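Local atomic coordinates of lipoprotein outS (Dickeya dadantii, PDB entry 3UTK), a protein that acts as the pilotin of the type II secretion system, interacting with the secretin OutD and supporting export of pectate lyases and cellulases across the outer membrane. Residues A[69-81]-A[120-132]. Sequence-based numbering, arbitrary orientation.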
loop_
_atom_site.group_PDB
_atom_site.type_symbol
_atom_site.label_atom_id
_atom_site.label_comp_id
_atom_site.label_asym_id
_atom_site.label_seq_id
_atom_site.Cartn_x
_atom_site.Cartn_y
_atom_site.Cartn_z
ATOM N N ASP A 69 7.334 6.820 -0.696
ATOM C CA ASP A 69 6.128 6.654 0.111
ATOM C C ASP A 69 5.056 7.682 -0.244
ATOM O O ASP A 69 3.868 7.366 -0.276
ATOM C CB ASP A 69 6.458 6.757 1.608
ATOM C CG ASP A 69 7.397 5.656 2.087
ATOM O OD1 ASP A 69 7.683 4.705 1.320
ATOM O OD2 ASP A 69 7.840 5.740 3.252
ATOM N N GLY A 70 5.479 8.916 -0.498
ATOM C CA GLY A 70 4.552 9.986 -0.836
ATOM C C GLY A 70 3.775 9.673 -2.102
ATOM O O GLY A 70 2.566 9.898 -2.172
ATOM N N THR A 71 4.471 9.138 -3.103
ATOM C CA THR A 71 3.836 8.784 -4.368
ATOM C C THR A 71 2.916 7.580 -4.203
ATOM O O THR A 71 1.818 7.550 -4.763
ATOM C CB THR A 71 4.872 8.482 -5.469
ATOM O OG1 THR A 71 5.734 9.613 -5.641
ATOM C CG2 THR A 71 4.179 8.172 -6.793
ATOM N N ILE A 72 3.373 6.580 -3.448
ATOM C CA ILE A 72 2.536 5.430 -3.131
ATOM C C ILE A 72 1.252 5.883 -2.432
ATOM O O ILE A 72 0.158 5.431 -2.774
ATOM C CB ILE A 72 3.289 4.402 -2.255
ATOM C CG1 ILE A 72 4.484 3.819 -3.016
ATOM C CG2 ILE A 72 2.352 3.283 -1.818
ATOM C CD1 ILE A 72 5.362 2.869 -2.173
ATOM N N LEU A 73 1.388 6.780 -1.458
ATOM C CA LEU A 73 0.232 7.324 -0.757
ATOM C C LEU A 73 -0.732 8.044 -1.700
ATOM O O LEU A 73 -1.953 7.877 -1.613
ATOM C CB LEU A 73 0.675 8.299 0.333
ATOM C CG LEU A 73 -0.338 8.430 1.461
ATOM C CD1 LEU A 73 -0.182 7.220 2.377
ATOM C CD2 LEU A 73 -0.143 9.732 2.233
ATOM N N LYS A 74 -0.175 8.858 -2.588
ATOM C CA LYS A 74 -0.984 9.613 -3.529
ATOM C C LYS A 74 -1.752 8.650 -4.427
ATOM O O LYS A 74 -2.880 8.934 -4.830
ATOM C CB LYS A 74 -0.096 10.535 -4.367
ATOM C CG LYS A 74 -0.852 11.446 -5.310
ATOM C CD LYS A 74 0.097 12.169 -6.245
ATOM C CE LYS A 74 1.111 13.005 -5.480
ATOM N NZ LYS A 74 1.810 13.962 -6.399
ATOM N N THR A 75 -1.139 7.507 -4.734
ATOM C CA THR A 75 -1.790 6.500 -5.563
ATOM C C THR A 75 -2.985 5.884 -4.844
ATOM O O THR A 75 -4.041 5.668 -5.444
ATOM C CB THR A 75 -0.818 5.383 -5.962
ATOM O OG1 THR A 75 0.296 5.952 -6.664
ATOM C CG2 THR A 75 -1.512 4.376 -6.859
ATOM N N ALA A 76 -2.826 5.615 -3.552
ATOM C CA ALA A 76 -3.916 5.057 -2.763
ATOM C C ALA A 76 -5.067 6.056 -2.678
ATOM O O ALA A 76 -6.237 5.687 -2.784
ATOM C CB ALA A 76 -3.424 4.662 -1.352
ATOM N N VAL A 77 -4.733 7.327 -2.487
ATOM C CA VAL A 77 -5.762 8.356 -2.439
ATOM C C VAL A 77 -6.505 8.426 -3.776
ATOM O O VAL A 77 -7.731 8.516 -3.798
ATOM C CB VAL A 77 -5.193 9.730 -2.027
ATOM C CG1 VAL A 77 -6.237 10.813 -2.188
ATOM C CG2 VAL A 77 -4.686 9.680 -0.583
ATOM N N ASN A 78 -5.770 8.346 -4.887
ATOM C CA ASN A 78 -6.391 8.392 -6.214
ATOM C C ASN A 78 -7.339 7.228 -6.463
ATOM O O ASN A 78 -8.427 7.405 -7.010
ATOM C CB ASN A 78 -5.331 8.454 -7.315
ATOM C CG ASN A 78 -4.753 9.848 -7.486
ATOM O OD1 ASN A 78 -5.146 10.784 -6.792
ATOM N ND2 ASN A 78 -3.804 9.988 -8.407
ATOM N N VAL A 79 -6.915 6.029 -6.079
ATOM C CA VAL A 79 -7.794 4.868 -6.149
ATOM C C VAL A 79 -9.068 5.109 -5.331
ATOM O O VAL A 79 -10.170 4.809 -5.786
ATOM C CB VAL A 79 -7.071 3.595 -5.668
ATOM C CG1 VAL A 79 -8.066 2.457 -5.455
ATOM C CG2 VAL A 79 -5.996 3.201 -6.670
ATOM N N ALA A 80 -8.915 5.671 -4.133
ATOM C CA ALA A 80 -10.064 5.997 -3.294
ATOM C C ALA A 80 -11.027 6.951 -4.005
ATOM O O ALA A 80 -12.242 6.763 -3.968
ATOM C CB ALA A 80 -9.603 6.591 -1.957
ATOM N N VAL A 81 -10.482 7.973 -4.657
ATOM C CA VAL A 81 -11.309 8.922 -5.394
ATOM C C VAL A 81 -12.053 8.226 -6.530
ATOM O O VAL A 81 -13.240 8.479 -6.757
ATOM C CB VAL A 81 -10.482 10.108 -5.921
ATOM C CG1 VAL A 81 -11.319 10.973 -6.867
ATOM C CG2 VAL A 81 -9.977 10.953 -4.753
ATOM N N ARG A 120 3.154 -11.363 -7.078
ATOM C CA ARG A 120 2.107 -12.053 -7.824
ATOM C C ARG A 120 0.795 -11.278 -7.859
ATOM O O ARG A 120 0.155 -11.227 -8.902
ATOM C CB ARG A 120 1.859 -13.460 -7.261
ATOM C CG ARG A 120 0.840 -14.276 -8.060
ATOM C CD ARG A 120 0.535 -15.611 -7.386
ATOM N NE ARG A 120 -0.866 -15.997 -7.546
ATOM C CZ ARG A 120 -1.709 -16.209 -6.537
ATOM N NH1 ARG A 120 -1.301 -16.079 -5.275
ATOM N NH2 ARG A 120 -2.964 -16.554 -6.791
ATOM N N THR A 121 0.419 -10.650 -6.741
ATOM C CA THR A 121 -0.951 -10.144 -6.583
ATOM C C THR A 121 -1.128 -8.632 -6.713
ATOM O O THR A 121 -2.253 -8.155 -6.831
ATOM C CB THR A 121 -1.527 -10.512 -5.198
ATOM O OG1 THR A 121 -0.757 -9.852 -4.182
ATOM C CG2 THR A 121 -1.484 -12.026 -4.970
ATOM N N MET A 122 -0.037 -7.873 -6.679
ATOM C CA MET A 122 -0.151 -6.420 -6.538
ATOM C C MET A 122 -0.197 -5.662 -7.865
ATOM O O MET A 122 -0.274 -4.434 -7.877
ATOM C CB MET A 122 0.984 -5.879 -5.655
ATOM C CG MET A 122 0.809 -6.165 -4.163
ATOM S SD MET A 122 -0.395 -5.036 -3.423
ATOM C CE MET A 122 0.473 -3.469 -3.550
ATOM N N THR A 123 -0.166 -6.384 -8.979
ATOM C CA THR A 123 -0.118 -5.729 -10.291
ATOM C C THR A 123 -1.114 -4.567 -10.514
ATOM O O THR A 123 -0.724 -3.518 -11.014
ATOM C CB THR A 123 -0.258 -6.739 -11.447
ATOM O OG1 THR A 123 0.759 -7.742 -11.333
ATOM C CG2 THR A 123 -0.109 -6.032 -12.781
ATOM N N PRO A 124 -2.403 -4.754 -10.178
ATOM C CA PRO A 124 -3.337 -3.647 -10.429
ATOM C C PRO A 124 -2.971 -2.349 -9.695
ATOM O O PRO A 124 -3.128 -1.255 -10.252
ATOM C CB PRO A 124 -4.679 -4.200 -9.929
ATOM C CG PRO A 124 -4.535 -5.688 -10.058
ATOM C CD PRO A 124 -3.100 -5.969 -9.715
ATOM N N PHE A 125 -2.483 -2.459 -8.465
ATOM C CA PHE A 125 -2.116 -1.261 -7.722
ATOM C C PHE A 125 -0.813 -0.669 -8.262
ATOM O O PHE A 125 -0.687 0.545 -8.387
ATOM C CB PHE A 125 -2.016 -1.547 -6.223
ATOM C CG PHE A 125 -1.914 -0.311 -5.376
ATOM C CD1 PHE A 125 -2.967 0.581 -5.297
ATOM C CD2 PHE A 125 -0.757 -0.040 -4.662
ATOM C CE1 PHE A 125 -2.868 1.723 -4.511
ATOM C CE2 PHE A 125 -0.651 1.095 -3.878
ATOM C CZ PHE A 125 -1.706 1.978 -3.802
ATOM N N LEU A 126 0.155 -1.526 -8.595
ATOM C CA LEU A 126 1.403 -1.029 -9.167
ATOM C C LEU A 126 1.151 -0.357 -10.525
ATOM O O LEU A 126 1.797 0.633 -10.867
ATOM C CB LEU A 126 2.452 -2.141 -9.293
ATOM C CG LEU A 126 2.737 -2.937 -8.015
ATOM C CD1 LEU A 126 3.864 -3.934 -8.237
ATOM C CD2 LEU A 126 3.042 -2.034 -6.826
ATOM N N ASP A 127 0.208 -0.895 -11.293
ATOM C CA ASP A 127 -0.172 -0.271 -12.566
ATOM C C ASP A 127 -0.720 1.147 -12.357
ATOM O O ASP A 127 -0.411 2.074 -13.120
ATOM C CB ASP A 127 -1.216 -1.118 -13.293
ATOM C CG ASP A 127 -0.607 -2.291 -14.043
ATOM O OD1 ASP A 127 0.635 -2.429 -14.049
ATOM O OD2 ASP A 127 -1.379 -3.068 -14.646
ATOM N N ALA A 128 -1.537 1.304 -11.322
ATOM C CA ALA A 128 -2.126 2.598 -10.981
ATOM C C ALA A 128 -1.043 3.609 -10.622
ATOM O O ALA A 128 -1.184 4.813 -10.844
ATOM C CB ALA A 128 -3.103 2.438 -9.827
ATOM N N MET A 129 0.043 3.107 -10.059
ATOM C CA MET A 129 1.144 3.952 -9.636
ATOM C C MET A 129 1.854 4.642 -10.791
ATOM O O MET A 129 2.414 5.718 -10.621
ATOM C CB MET A 129 2.149 3.109 -8.871
ATOM C CG MET A 129 2.437 3.596 -7.501
ATOM S SD MET A 129 3.417 2.327 -6.703
ATOM C CE MET A 129 2.193 1.546 -5.655
ATOM N N ARG A 130 1.857 4.012 -11.957
ATOM C CA ARG A 130 2.470 4.624 -13.130
ATOM C C ARG A 130 1.773 5.918 -13.518
ATOM O O ARG A 130 2.420 6.901 -13.869
ATOM C CB ARG A 130 2.441 3.662 -14.305
ATOM C CG ARG A 130 3.160 2.385 -14.018
ATOM C CD ARG A 130 3.981 1.971 -15.205
ATOM N NE ARG A 130 4.311 0.563 -15.124
ATOM C CZ ARG A 130 4.747 -0.150 -16.152
ATOM N NH1 ARG A 130 4.908 0.428 -17.334
ATOM N NH2 ARG A 130 5.019 -1.434 -15.994
ATOM N N THR A 131 0.447 5.910 -13.455
ATOM C CA THR A 131 -0.336 7.073 -13.850
ATOM C C THR A 131 -0.079 8.245 -12.907
ATOM O O THR A 131 -0.387 9.392 -13.227
ATOM C CB THR A 131 -1.840 6.750 -13.876
ATOM O OG1 THR A 131 -2.334 6.651 -12.535
ATOM C CG2 THR A 131 -2.085 5.435 -14.599
ATOM N N VAL A 132 0.495 7.948 -11.746
ATOM C CA VAL A 132 0.787 8.971 -10.748
ATOM C C VAL A 132 2.212 9.500 -10.901
ATOM O O VAL A 132 2.483 10.670 -10.633
ATOM C CB VAL A 132 0.613 8.423 -9.319
ATOM C CG1 VAL A 132 0.705 9.553 -8.302
ATOM C CG2 VAL A 132 -0.714 7.697 -9.190
HETATM O O HOH W 1 -3.847 8.879 -10.702
#
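The backbones of 69-81 and 120-132 come closest at Thr75 and Met129, their CA atoms 5.6 Å apart, where helices 69-81 and 123-131 cross nearly perpendicularly (104°) with axes 9.1 Å apart. The ring of Phe125 is a knob among Ile72, Thr75, Ala76 and Val79. With CG anti to the backbone N (chi1 -168°), it reaches across to helix 69-81; Thr75 CG2 makes an off-centre CH-pi contact, 4.2 Å from the ring centroid, while Val79 CG2 and the backbone of Ala76 meet the ring edge. The two branches of Thr75 divide the work. CG2 also packs against Ala128 CB at 3.9 Å, whereas OG1 donates to Thr71 O (2.9 Å), which also accepts a bond from Thr75 N, from the opposite face of its plane. That bond gives the hydroxyl of buried Thr75 an acceptor where Met129 CG (3.3 Å) and Val132 CG2 (3.2 Å) press against OG1. Val132, the last ordered residue, lies over Thr71, Lys74 and Thr75, its CG1 tight against Lys74 CD. Behind the crossing, helix 40-60 backs both partners, Arg58 touching Ile72 and Ser54 touching Phe125 and Met129, within a fold of nested perpendicular helical hairpins.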